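Local atomic coordinates of probable cobalt-precorrin-6B C(15)-methyltransferase (decarboxylating) (Methanothermobacter thermautotrophicus, PDB entry 1L3C), a protein that probably methylates C-15 of cobalt-precorrin-6B with S-adenosyl-L-methionine and then decarboxylates the C-12 acetate side chain, giving cobalt-precorrin-7 on the anaerobic route to adenosylcobalamin. Residues D5-N10 against E72-R77; I131-L136 against V179-T184. All coordinates share one frame; numbering follows the deposited sequence.

How the contacts relate
Starting at the N terminus, the chain runs through 5-10 before it enters its first helix, and contact 1 fastens this lead-in to 72-77, late in helix 65-77. That closes a loop holding the first two strands of the sheet and the glycine-rich turn that binds S-adenosyl-L-methionine. Contact 2 opens only after contact 1 has closed, so the two follow in series, neither nested nor crossed. It pairs the end of strand 128-134 with the antiparallel strand 171-184, enclosing helix 137-149 and strand 154-166. The centres are 23 Å apart, on opposite sides of the chain's centre: contact 1 ties the N-terminal segment to a helix, contact 2 joins neighbouring strands.

Contact 1: D5-N10 against E72-R77; sequences DEFIKN and EMNLQR
Asn74 reaches out of helix 65-77 to grip the backbone of Ile8 with both ends of its amide. Its CB lies 4.2 Å from Phe7 CD2, and CG comes closer to the same ring carbon, at 3.7 Å, the amide and ring planes standing 68° apart. With CG anti to the carbonyl carbon (chi1 -75°), the amide is carried off the helix toward the extended segment. There OD1 accepts Ile8 N at 2.7 Å, the donor lying in the carbonyl plane on a lone pair. ND2 gives a hydrogen to Ile8 O at 3.1 Å, nearly straight at 168°, with that oxygen close to the amide plane. A second bond runs from ND2 to the backbone oxygen of Thr44, one of the S-adenosyl-L-methionine-binding residues. The Ile8 side chain runs alongside the amide, its tip heading toward the helix as the amide heads away from it: CD1 packs 3.9 Å from Met73 CB, and CG2 sits 4.0 Å from SE of the selenomethionine at 73. A leucine in place of Asn74 would probably leave both the N-H and the carbonyl of Ile8 without these partners and take one donor from Thr44 O. One buried carboxamide thus mimics a strand neighbour for Ile8 while linking the N-terminal segment, the helix and the cofactor-binding turn.

Contact 2: I131-L136 against V179-T184; sequences IVTAIL and VALIYT
Ile182 spreads over its neighbours on strand 128-134: its CB faces Val132 CB at 4.2 Å, and CD1 reaches along the strand to Ala134 CB at 3.8 Å. CG1 is anti to the carbonyl carbon, and chi2 at 89° turns CD1 toward the alanine. Ala134 lies opposite Ala180, and Lys140 of helix 137-149 packs on the methyls of both. Leu147 of the same helix meets Ile182. Beneath this apolar face the backbones are joined by four hydrogen bonds, two for each of the hydrogen-bonded pairs Val132-Ile182 and Ala134-Ala180. Val132 N to Ile182 O is 2.8 Å and almost straight at 175°, while Ala180 N to Ala134 O, the longest of the four, is 3.1 Å. The strands run at 160°, and in the mixed sheet of this Rossmann-like methyltransferase fold 171-184 is the one reversed strand, inserted between 128-134 and 154-166, in the order 3-2-1-4-5-7-6 of class I methyltransferases. On the other face, the non-hydrogen-bonded pairs put Ile131 against Tyr183, CG1 to CB at 4.2 Å, and Thr133 beside Leu181. The latter two side chains run alongside one another with their tips on the same side, Thr133 OG1 4.0 Å from Leu181 CD2, and helix 19-29 packs on this face through Leu24, Ile25, Leu28 and Ala29. Past the end of the strand, Ile135 turns its CD1 back to Val179 CG2 at 3.9 Å, and Met172 of a second subunit packs on Ile135.

Contact 1: D5-N10 against E72-R77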
loop_
_atom_site.group_PDB
_atom_site.type_symbol
_atom_site.label_atom_id
_atom_site.label_comp_id
_atom_site.label_asym_id
_atom_site.label_seq_id
_atom_site.Cartn_x
_atom_site.Cartn_y
_atom_site.Cartn_z
ATOM N N ASP A 5 -3.643 16.406 -13.877
ATOM C CA ASP A 5 -4.450 16.652 -15.081
ATOM C C ASP A 5 -4.230 17.992 -15.793
ATOM O O ASP A 5 -4.616 18.150 -16.944
ATOM C CB ASP A 5 -5.952 16.436 -14.796
ATOM C CG ASP A 5 -6.540 17.434 -13.778
ATOM O OD1 ASP A 5 -5.857 18.381 -13.333
ATOM O OD2 ASP A 5 -7.723 17.268 -13.415
ATOM N N GLU A 6 -3.627 18.963 -15.110
ATOM C CA GLU A 6 -3.390 20.278 -15.705
ATOM C C GLU A 6 -2.009 20.421 -16.327
ATOM O O GLU A 6 -1.498 21.537 -16.512
ATOM C CB GLU A 6 -3.632 21.372 -14.666
ATOM C CG GLU A 6 -5.094 21.490 -14.248
ATOM C CD GLU A 6 -5.311 22.473 -13.106
ATOM O OE1 GLU A 6 -4.407 23.309 -12.833
ATOM O OE2 GLU A 6 -6.391 22.396 -12.474
ATOM N N PHE A 7 -1.418 19.279 -16.646
ATOM C CA PHE A 7 -0.107 19.231 -17.257
ATOM C C PHE A 7 -0.257 18.803 -18.694
ATOM O O PHE A 7 -1.153 18.031 -19.031
ATOM C CB PHE A 7 0.809 18.227 -16.554
ATOM C CG PHE A 7 1.511 18.782 -15.361
ATOM C CD1 PHE A 7 0.927 18.709 -14.087
ATOM C CD2 PHE A 7 2.752 19.400 -15.503
ATOM C CE1 PHE A 7 1.557 19.253 -12.983
ATOM C CE2 PHE A 7 3.398 19.950 -14.397
ATOM C CZ PHE A 7 2.796 19.875 -13.130
ATOM N N ILE A 8 0.635 19.312 -19.535
ATOM C CA ILE A 8 0.673 18.991 -20.953
ATOM C C ILE A 8 1.553 17.750 -21.030
ATOM O O ILE A 8 2.687 17.760 -20.543
ATOM C CB ILE A 8 1.305 20.150 -21.725
ATOM C CG1 ILE A 8 0.336 21.331 -21.745
ATOM C CG2 ILE A 8 1.710 19.717 -23.118
ATOM C CD1 ILE A 8 0.998 22.662 -21.967
ATOM N N LYS A 9 0.995 16.669 -21.559
ATOM C CA LYS A 9 1.702 15.398 -21.676
ATOM C C LYS A 9 2.245 15.155 -23.088
ATOM O O LYS A 9 1.797 15.758 -24.066
ATOM C CB LYS A 9 0.752 14.248 -21.294
ATOM C CG LYS A 9 0.857 13.746 -19.856
ATOM C CD LYS A 9 -0.518 13.383 -19.277
ATOM C CE LYS A 9 -0.975 14.443 -18.252
ATOM N NZ LYS A 9 -2.359 14.265 -17.726
ATOM N N ASN A 10 3.191 14.235 -23.195
ATOM C CA ASN A 10 3.786 13.881 -24.469
ATOM C C ASN A 10 4.019 12.377 -24.417
ATOM O O ASN A 10 4.337 11.831 -23.361
ATOM C CB ASN A 10 5.108 14.612 -24.641
ATOM C CG ASN A 10 5.811 14.250 -25.925
ATOM O OD1 ASN A 10 6.226 13.114 -26.117
ATOM N ND2 ASN A 10 5.960 15.214 -26.807
ATOM N N GLU A 72 9.168 23.090 -20.918
ATOM C CA GLU A 72 9.094 24.453 -21.420
ATOM C C GLU A 72 7.623 24.909 -21.516
ATOM O O GLU A 72 7.246 25.985 -21.020
ATOM C CB GLU A 72 9.750 24.497 -22.807
ATOM C CG GLU A 72 9.683 25.833 -23.535
ATOM C CD GLU A 72 10.834 26.734 -23.159
ATOM O OE1 GLU A 72 10.704 27.515 -22.186
ATOM O OE2 GLU A 72 11.882 26.640 -23.833
HETATM N N MSE A 73 6.791 24.072 -22.132
HETATM C CA MSE A 73 5.369 24.380 -22.298
HETATM C C MSE A 73 4.603 24.525 -21.018
HETATM O O MSE A 73 3.793 25.447 -20.868
HETATM C CB MSE A 73 4.689 23.308 -23.096
HETATM C CG MSE A 73 5.041 23.359 -24.537
HETATM SE SE MSE A 73 3.956 22.113 -25.485
HETATM C CE MSE A 73 5.223 20.719 -25.778
ATOM N N ASN A 74 4.799 23.569 -20.119
ATOM C CA ASN A 74 4.121 23.632 -18.832
ATOM C C ASN A 74 4.555 24.865 -18.027
ATOM O O ASN A 74 3.742 25.491 -17.357
ATOM C CB ASN A 74 4.290 22.312 -18.071
ATOM C CG ASN A 74 3.404 21.203 -18.647
ATOM O OD1 ASN A 74 2.195 21.405 -18.835
ATOM N ND2 ASN A 74 3.997 20.060 -18.984
ATOM N N LEU A 75 5.814 25.258 -18.167
ATOM C CA LEU A 75 6.304 26.433 -17.494
ATOM C C LEU A 75 5.517 27.639 -17.973
ATOM O O LEU A 75 5.008 28.413 -17.164
ATOM C CB LEU A 75 7.776 26.624 -17.791
ATOM C CG LEU A 75 8.731 25.741 -17.001
ATOM C CD1 LEU A 75 10.155 25.980 -17.540
ATOM C CD2 LEU A 75 8.633 26.050 -15.468
ATOM N N GLN A 76 5.379 27.775 -19.289
ATOM C CA GLN A 76 4.649 28.903 -19.878
ATOM C C GLN A 76 3.194 28.982 -19.482
ATOM O O GLN A 76 2.704 30.061 -19.131
ATOM C CB GLN A 76 4.699 28.852 -21.387
ATOM C CG GLN A 76 6.049 29.064 -21.943
ATOM C CD GLN A 76 6.049 28.869 -23.419
ATOM O OE1 GLN A 76 5.061 29.187 -24.090
ATOM N NE2 GLN A 76 7.137 28.302 -23.944
ATOM N N ARG A 77 2.499 27.853 -19.560
ATOM C CA ARG A 77 1.086 27.816 -19.214
ATOM C C ARG A 77 0.782 28.266 -17.799
ATOM O O ARG A 77 -0.358 28.591 -17.482
ATOM C CB ARG A 77 0.516 26.422 -19.400
ATOM C CG ARG A 77 0.949 25.751 -20.666
ATOM C CD ARG A 77 0.820 26.673 -21.868
ATOM N NE ARG A 77 1.583 26.175 -23.012
ATOM C CZ ARG A 77 1.230 26.344 -24.285
ATOM N NH1 ARG A 77 0.116 27.005 -24.599
ATOM N NH2 ARG A 77 1.991 25.840 -25.247
#

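Contact 2: I131-L136 against V179-T184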
loop_
_atom_site.group_PDB
_atom_site.type_symbol
_atom_site.label_atom_id
_atom_site.label_comp_id
_atom_site.label_asym_id
_atom_site.label_seq_id
_atom_site.Cartn_x
_atom_site.Cartn_y
_atom_site.Cartn_z
ATOM N N ILE A 131 17.533 14.429 -3.302
ATOM C CA ILE A 131 16.334 13.601 -3.271
ATOM C C ILE A 131 16.313 12.828 -4.569
ATOM O O ILE A 131 16.352 13.417 -5.639
ATOM C CB ILE A 131 15.070 14.456 -3.209
ATOM C CG1 ILE A 131 15.086 15.306 -1.933
ATOM C CG2 ILE A 131 13.831 13.571 -3.247
ATOM C CD1 ILE A 131 14.381 16.626 -2.097
ATOM N N VAL A 132 16.317 11.506 -4.464
ATOM C CA VAL A 132 16.293 10.629 -5.621
ATOM C C VAL A 132 14.925 9.962 -5.706
ATOM O O VAL A 132 14.421 9.433 -4.714
ATOM C CB VAL A 132 17.383 9.529 -5.523
ATOM C CG1 VAL A 132 17.281 8.597 -6.713
ATOM C CG2 VAL A 132 18.781 10.150 -5.445
ATOM N N THR A 133 14.338 10.015 -6.893
ATOM C CA THR A 133 13.028 9.465 -7.213
ATOM C C THR A 133 13.281 8.100 -7.825
ATOM O O THR A 133 13.937 8.008 -8.864
ATOM C CB THR A 133 12.356 10.370 -8.274
ATOM O OG1 THR A 133 11.915 11.587 -7.658
ATOM C CG2 THR A 133 11.204 9.680 -8.943
ATOM N N ALA A 134 12.750 7.040 -7.222
ATOM C CA ALA A 134 12.977 5.694 -7.743
ATOM C C ALA A 134 11.711 4.931 -8.116
ATOM O O ALA A 134 10.771 4.819 -7.326
ATOM C CB ALA A 134 13.794 4.899 -6.763
ATOM N N ILE A 135 11.702 4.424 -9.344
ATOM C CA ILE A 135 10.593 3.658 -9.900
ATOM C C ILE A 135 11.051 2.210 -10.035
ATOM O O ILE A 135 10.264 1.274 -9.920
ATOM C CB ILE A 135 10.234 4.171 -11.312
ATOM C CG1 ILE A 135 9.681 5.584 -11.221
ATOM C CG2 ILE A 135 9.259 3.228 -12.003
ATOM C CD1 ILE A 135 8.602 5.736 -10.133
ATOM N N LEU A 136 12.325 2.046 -10.365
ATOM C CA LEU A 136 12.898 0.736 -10.521
ATOM C C LEU A 136 13.443 0.244 -9.197
ATOM O O LEU A 136 13.946 1.010 -8.366
ATOM C CB LEU A 136 14.015 0.781 -11.537
ATOM C CG LEU A 136 13.573 1.481 -12.824
ATOM C CD1 LEU A 136 14.752 1.585 -13.767
ATOM C CD2 LEU A 136 12.414 0.741 -13.477
ATOM N N VAL A 179 6.182 4.673 -5.517
ATOM C CA VAL A 179 7.338 5.534 -5.788
ATOM C C VAL A 179 8.132 5.651 -4.478
ATOM O O VAL A 179 7.552 5.821 -3.404
ATOM C CB VAL A 179 6.922 6.947 -6.227
ATOM C CG1 VAL A 179 8.146 7.763 -6.590
ATOM C CG2 VAL A 179 6.002 6.878 -7.418
ATOM N N ALA A 180 9.445 5.510 -4.561
ATOM C CA ALA A 180 10.301 5.621 -3.394
ATOM C C ALA A 180 11.146 6.897 -3.481
ATOM O O ALA A 180 11.579 7.319 -4.569
ATOM C CB ALA A 180 11.202 4.405 -3.295
ATOM N N LEU A 181 11.326 7.553 -2.345
ATOM C CA LEU A 181 12.141 8.748 -2.311
ATOM C C LEU A 181 13.325 8.437 -1.397
ATOM O O LEU A 181 13.141 8.037 -0.241
ATOM C CB LEU A 181 11.334 9.936 -1.782
ATOM C CG LEU A 181 10.099 10.363 -2.595
ATOM C CD1 LEU A 181 9.458 11.617 -1.988
ATOM C CD2 LEU A 181 10.490 10.642 -4.035
ATOM N N ILE A 182 14.530 8.516 -1.953
ATOM C CA ILE A 182 15.754 8.281 -1.193
ATOM C C ILE A 182 16.321 9.672 -0.971
ATOM O O ILE A 182 16.522 10.412 -1.914
ATOM C CB ILE A 182 16.745 7.381 -1.978
ATOM C CG1 ILE A 182 16.158 5.969 -2.144
ATOM C CG2 ILE A 182 18.053 7.231 -1.211
ATOM C CD1 ILE A 182 15.316 5.799 -3.363
ATOM N N TYR A 183 16.553 10.054 0.274
ATOM C CA TYR A 183 17.020 11.398 0.532
ATOM C C TYR A 183 18.112 11.465 1.579
ATOM O O TYR A 183 18.173 10.618 2.464
ATOM C CB TYR A 183 15.818 12.301 0.917
ATOM C CG TYR A 183 15.004 11.854 2.136
ATOM C CD1 TYR A 183 15.285 12.353 3.413
ATOM C CD2 TYR A 183 13.981 10.912 2.015
ATOM C CE1 TYR A 183 14.577 11.922 4.521
ATOM C CE2 TYR A 183 13.268 10.485 3.123
ATOM C CZ TYR A 183 13.578 10.983 4.357
ATOM O OH TYR A 183 12.908 10.500 5.437
ATOM N N THR A 184 18.977 12.469 1.468
ATOM C CA THR A 184 20.073 12.650 2.417
ATOM C C THR A 184 19.649 13.600 3.522
ATOM O O THR A 184 18.712 14.390 3.339
ATOM C CB THR A 184 21.305 13.254 1.743
ATOM O OG1 THR A 184 20.950 14.500 1.136
ATOM C CG2 THR A 184 21.810 12.340 0.692
#